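Local coordinates for immune protein (Enterobacter cloacae, PDB 6D7Y) that binds the toxic C-terminal tip of the contact-dependent growth inhibition protein CdiA as its immunity protein, and so probably neutralises it, at residues Thr14-Glu25 with Val47-Leu57. Sequence-based numbering, arbitrary orientation.
Sequences TSRLFFLLKEIE and VFSELLIDSFL
Glu25 OE2 takes a salt bridge from Lys22 NZ, at 3.0 Å and from above the carboxylate plane, and the same oxygen lies against the Phe48 ring, 3.3 Å from CD2. Carboxylate and ring planes stand nearly perpendicular, 87° apart. With CG anti to the backbone N (chi1 -178°) and the chain extended beyond it, Glu25 reaches along Phe48 until OE1 meets Val47 CG1. One face of the Phe48 ring is covered by Leu21 CB, a CH-pi contact offset toward the rim, and the Phe48 side chain also touches Phe65 and Val67 of strand 63-75.

Phe18 is clamped between the methylene groups of two charged side chains. Glu50 CG sits over the centre of one face, 3.5 Å from the ring centroid, while Lys22 CG covers the opposite face nearer the rim; bends at chi2 and chi3 then carry the lysine past Phe48. The CE1 corner of the Phe18 ring abuts the backbone leading into helix 50-58, 3.4 Å from Glu50 N; Ser49 is the N-cap residue there, its OG accepting a weak bond from Leu52 N.

Deeper in, Ile53 divides its branches: CG1 meets the edge of Phe18, CG2 packs on Leu17 CD2 at 3.7 Å, and CD1 presses tightly on Leu21 CD1 at 3.4 Å. Leu57 closes the far end, its CD1 beside Thr14 O and its CD2 on Leu17 CD2.

The axes of helix segments 17-25 and 50-57 approach to 9.8 Å, with their directions 129° apart. This is apolar helix-helix packing, flanked by a salt bridge that stays within helix 17-25, and both helices pack on the antiparallel sheet of an alpha+beta fold.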
loop_
_atom_site.group_PDB
_atom_site.type_symbol
_atom_site.label_atom_id
_atom_site.label_comp_id
_atom_site.label_asym_id
_atom_site.label_seq_id
_atom_site.Cartn_x
_atom_site.Cartn_y
_atom_site.Cartn_z
ATOM N N THR B 14 7.448 11.868 -3.754
ATOM C CA THR B 14 6.760 12.633 -2.688
ATOM C C THR B 14 5.840 13.745 -3.172
ATOM O O THR B 14 4.939 14.137 -2.440
ATOM C CB THR B 14 7.724 13.173 -1.605
ATOM O OG1 THR B 14 8.608 14.148 -2.167
ATOM C CG2 THR B 14 8.526 12.015 -0.969
ATOM N N SER B 15 6.069 14.243 -4.392
ATOM C CA SER B 15 5.196 15.266 -4.992
ATOM C C SER B 15 3.875 14.657 -5.492
ATOM O O SER B 15 2.911 15.386 -5.703
ATOM C CB SER B 15 5.883 15.977 -6.167
ATOM O OG SER B 15 7.008 16.726 -5.742
ATOM N N ARG B 16 3.853 13.334 -5.693
ATOM C CA ARG B 16 2.676 12.606 -6.199
ATOM C C ARG B 16 1.979 11.786 -5.108
ATOM O O ARG B 16 0.937 11.189 -5.364
ATOM C CB ARG B 16 3.102 11.616 -7.294
ATOM C CG ARG B 16 3.956 12.186 -8.424
ATOM C CD ARG B 16 3.224 13.081 -9.409
ATOM N NE ARG B 16 2.270 12.341 -10.248
ATOM C CZ ARG B 16 0.938 12.366 -10.143
ATOM N NH1 ARG B 16 0.208 11.634 -10.979
ATOM N NH2 ARG B 16 0.314 13.128 -9.242
ATOM N N LEU B 17 2.574 11.739 -3.915
ATOM C CA LEU B 17 2.032 10.966 -2.782
ATOM C C LEU B 17 0.537 11.168 -2.506
ATOM O O LEU B 17 -0.215 10.204 -2.466
ATOM C CB LEU B 17 2.847 11.265 -1.522
ATOM C CG LEU B 17 2.443 10.563 -0.223
ATOM C CD1 LEU B 17 2.348 9.057 -0.413
ATOM C CD2 LEU B 17 3.440 10.930 0.866
ATOM N N PHE B 18 0.110 12.403 -2.282
ATOM C CA PHE B 18 -1.318 12.671 -2.049
ATOM C C PHE B 18 -2.213 12.057 -3.132
ATOM O O PHE B 18 -3.213 11.424 -2.838
ATOM C CB PHE B 18 -1.599 14.176 -1.976
ATOM C CG PHE B 18 -3.074 14.512 -1.985
ATOM C CD1 PHE B 18 -3.833 14.431 -0.818
ATOM C CD2 PHE B 18 -3.708 14.880 -3.163
ATOM C CE1 PHE B 18 -5.193 14.727 -0.831
ATOM C CE2 PHE B 18 -5.064 15.172 -3.183
ATOM C CZ PHE B 18 -5.809 15.103 -2.015
ATOM N N PHE B 19 -1.839 12.247 -4.392
ATOM C CA PHE B 19 -2.643 11.744 -5.509
ATOM C C PHE B 19 -2.621 10.216 -5.600
ATOM O O PHE B 19 -3.613 9.594 -5.999
ATOM C CB PHE B 19 -2.225 12.480 -6.785
ATOM C CG PHE B 19 -2.358 13.979 -6.649
ATOM C CD1 PHE B 19 -3.606 14.589 -6.755
ATOM C CD2 PHE B 19 -1.246 14.776 -6.346
ATOM C CE1 PHE B 19 -3.744 15.958 -6.583
ATOM C CE2 PHE B 19 -1.378 16.151 -6.186
ATOM C CZ PHE B 19 -2.630 16.743 -6.300
ATOM N N LEU B 20 -1.501 9.613 -5.209
ATOM C CA LEU B 20 -1.423 8.157 -5.156
ATOM C C LEU B 20 -2.402 7.693 -4.075
ATOM O O LEU B 20 -3.202 6.799 -4.300
ATOM C CB LEU B 20 -0.011 7.681 -4.809
ATOM C CG LEU B 20 0.183 6.168 -4.611
ATOM C CD1 LEU B 20 -0.189 5.390 -5.856
ATOM C CD2 LEU B 20 1.619 5.875 -4.222
ATOM N N LEU B 21 -2.358 8.347 -2.917
ATOM C CA LEU B 21 -3.242 7.965 -1.812
ATOM C C LEU B 21 -4.711 8.117 -2.188
ATOM O O LEU B 21 -5.505 7.246 -1.856
ATOM C CB LEU B 21 -2.879 8.698 -0.516
ATOM C CG LEU B 21 -1.507 8.310 0.083
ATOM C CD1 LEU B 21 -1.114 9.278 1.187
ATOM C CD2 LEU B 21 -1.452 6.867 0.582
ATOM N N LYS B 22 -5.069 9.193 -2.902
ATOM C CA LYS B 22 -6.459 9.402 -3.356
ATOM C C LYS B 22 -6.850 8.319 -4.350
ATOM O O LYS B 22 -7.974 7.849 -4.346
ATOM C CB LYS B 22 -6.651 10.793 -3.994
ATOM C CG LYS B 22 -6.501 11.979 -3.047
ATOM C CD LYS B 22 -7.505 11.979 -1.902
ATOM C CE LYS B 22 -8.953 12.102 -2.362
ATOM N NZ LYS B 22 -9.879 12.036 -1.190
ATOM N N GLU B 23 -5.906 7.946 -5.208
ATOM C CA GLU B 23 -6.094 6.877 -6.195
ATOM C C GLU B 23 -6.425 5.551 -5.486
ATOM O O GLU B 23 -7.396 4.871 -5.835
ATOM C CB GLU B 23 -4.820 6.772 -7.060
ATOM C CG GLU B 23 -4.628 5.485 -7.850
ATOM C CD GLU B 23 -5.762 5.179 -8.802
ATOM O OE1 GLU B 23 -6.467 6.121 -9.223
ATOM O OE2 GLU B 23 -5.933 3.989 -9.157
ATOM N N ILE B 24 -5.615 5.201 -4.483
ATOM C CA ILE B 24 -5.848 3.995 -3.692
ATOM C C ILE B 24 -7.158 4.135 -2.892
ATOM O O ILE B 24 -7.956 3.208 -2.872
ATOM C CB ILE B 24 -4.681 3.720 -2.723
ATOM C CG1 ILE B 24 -3.366 3.524 -3.496
ATOM C CG2 ILE B 24 -4.958 2.476 -1.879
ATOM C CD1 ILE B 24 -2.159 3.388 -2.588
ATOM N N GLU B 25 -7.371 5.286 -2.248
ATOM C CA GLU B 25 -8.599 5.504 -1.445
ATOM C C GLU B 25 -9.895 5.341 -2.256
ATOM O O GLU B 25 -10.919 4.883 -1.726
ATOM C CB GLU B 25 -8.616 6.899 -0.790
ATOM C CG GLU B 25 -9.859 7.156 0.095
ATOM C CD GLU B 25 -9.977 8.576 0.628
ATOM O OE1 GLU B 25 -10.899 8.821 1.439
ATOM O OE2 GLU B 25 -9.179 9.448 0.229
ATOM N N VAL B 47 -10.476 11.287 6.067
ATOM C CA VAL B 47 -10.164 11.397 4.629
ATOM C C VAL B 47 -8.828 12.086 4.412
ATOM O O VAL B 47 -8.383 12.881 5.241
ATOM C CB VAL B 47 -11.249 12.169 3.829
ATOM C CG1 VAL B 47 -12.488 11.310 3.601
ATOM C CG2 VAL B 47 -11.596 13.496 4.506
ATOM N N PHE B 48 -8.188 11.773 3.294
ATOM C CA PHE B 48 -6.908 12.382 2.974
ATOM C C PHE B 48 -7.075 13.796 2.421
ATOM O O PHE B 48 -7.915 14.038 1.561
ATOM C CB PHE B 48 -6.136 11.546 1.955
ATOM C CG PHE B 48 -5.796 10.164 2.427
ATOM C CD1 PHE B 48 -4.966 9.982 3.521
ATOM C CD2 PHE B 48 -6.246 9.044 1.737
ATOM C CE1 PHE B 48 -4.633 8.707 3.949
ATOM C CE2 PHE B 48 -5.907 7.764 2.155
ATOM C CZ PHE B 48 -5.101 7.597 3.264
ATOM N N SER B 49 -6.270 14.715 2.938
ATOM C CA SER B 49 -6.256 16.096 2.496
ATOM C C SER B 49 -4.824 16.372 2.087
ATOM O O SER B 49 -3.908 15.658 2.508
ATOM C CB SER B 49 -6.697 17.033 3.620
ATOM O OG SER B 49 -5.888 16.855 4.767
ATOM N N GLU B 50 -4.628 17.390 1.255
ATOM C CA GLU B 50 -3.291 17.734 0.774
ATOM C C GLU B 50 -2.391 18.264 1.889
ATOM O O GLU B 50 -1.181 18.072 1.843
ATOM C CB GLU B 50 -3.367 18.746 -0.383
ATOM C CG GLU B 50 -4.190 18.242 -1.566
ATOM C CD GLU B 50 -4.204 19.187 -2.758
ATOM O OE1 GLU B 50 -3.251 19.981 -2.911
ATOM O OE2 GLU B 50 -5.164 19.115 -3.561
ATOM N N LEU B 51 -2.980 18.926 2.887
ATOM C CA LEU B 51 -2.212 19.470 4.022
ATOM C C LEU B 51 -1.761 18.356 4.975
ATOM O O LEU B 51 -0.726 18.486 5.626
ATOM C CB LEU B 51 -2.995 20.563 4.766
ATOM C CG LEU B 51 -3.338 21.810 3.944
ATOM C CD1 LEU B 51 -4.159 22.786 4.778
ATOM C CD2 LEU B 51 -2.083 22.489 3.399
ATOM N N LEU B 52 -2.545 17.281 5.063
ATOM C CA LEU B 52 -2.172 16.118 5.870
ATOM C C LEU B 52 -0.840 15.560 5.359
ATOM O O LEU B 52 0.095 15.332 6.125
ATOM C CB LEU B 52 -3.252 15.028 5.766
ATOM C CG LEU B 52 -2.933 13.579 6.184
ATOM C CD1 LEU B 52 -2.346 13.448 7.584
ATOM C CD2 LEU B 52 -4.187 12.727 6.052
ATOM N N ILE B 53 -0.777 15.367 4.048
ATOM C CA ILE B 53 0.408 14.837 3.393
ATOM C C ILE B 53 1.587 15.804 3.476
ATOM O O ILE B 53 2.727 15.386 3.686
ATOM C CB ILE B 53 0.100 14.489 1.918
ATOM C CG1 ILE B 53 -1.151 13.584 1.823
ATOM C CG2 ILE B 53 1.316 13.877 1.235
ATOM C CD1 ILE B 53 -1.137 12.364 2.715
ATOM N N ASP B 54 1.298 17.099 3.333
ATOM C CA ASP B 54 2.326 18.128 3.400
ATOM C C ASP B 54 2.986 18.110 4.783
ATOM O O ASP B 54 4.214 18.165 4.893
ATOM C CB ASP B 54 1.724 19.510 3.101
ATOM C CG ASP B 54 2.784 20.593 2.927
ATOM O OD1 ASP B 54 3.967 20.232 2.696
ATOM O OD2 ASP B 54 2.437 21.805 2.995
ATOM N N SER B 55 2.166 18.009 5.829
ATOM C CA SER B 55 2.668 17.955 7.208
ATOM C C SER B 55 3.479 16.696 7.415
ATOM O O SER B 55 4.513 16.726 8.062
ATOM C CB SER B 55 1.517 17.972 8.211
ATOM O OG SER B 55 0.814 19.183 8.113
ATOM N N PHE B 56 2.988 15.590 6.875
ATOM C CA PHE B 56 3.688 14.302 6.965
ATOM C C PHE B 56 5.086 14.427 6.349
ATOM O O PHE B 56 6.076 14.038 6.967
ATOM C CB PHE B 56 2.855 13.209 6.278
ATOM C CG PHE B 56 3.570 11.896 6.111
ATOM C CD1 PHE B 56 3.665 10.998 7.167
ATOM C CD2 PHE B 56 4.123 11.548 4.888
ATOM C CE1 PHE B 56 4.319 9.779 7.013
ATOM C CE2 PHE B 56 4.779 10.334 4.725
ATOM C CZ PHE B 56 4.880 9.450 5.789
ATOM N N LEU B 57 5.155 15.017 5.158
ATOM C CA LEU B 57 6.423 15.188 4.445
ATOM C C LEU B 57 7.361 16.209 5.072
ATOM O O LEU B 57 8.574 16.083 4.950
ATOM C CB LEU B 57 6.171 15.550 2.989
ATOM C CG LEU B 57 5.455 14.464 2.196
ATOM C CD1 LEU B 57 5.061 14.992 0.832
ATOM C CD2 LEU B 57 6.290 13.185 2.086
#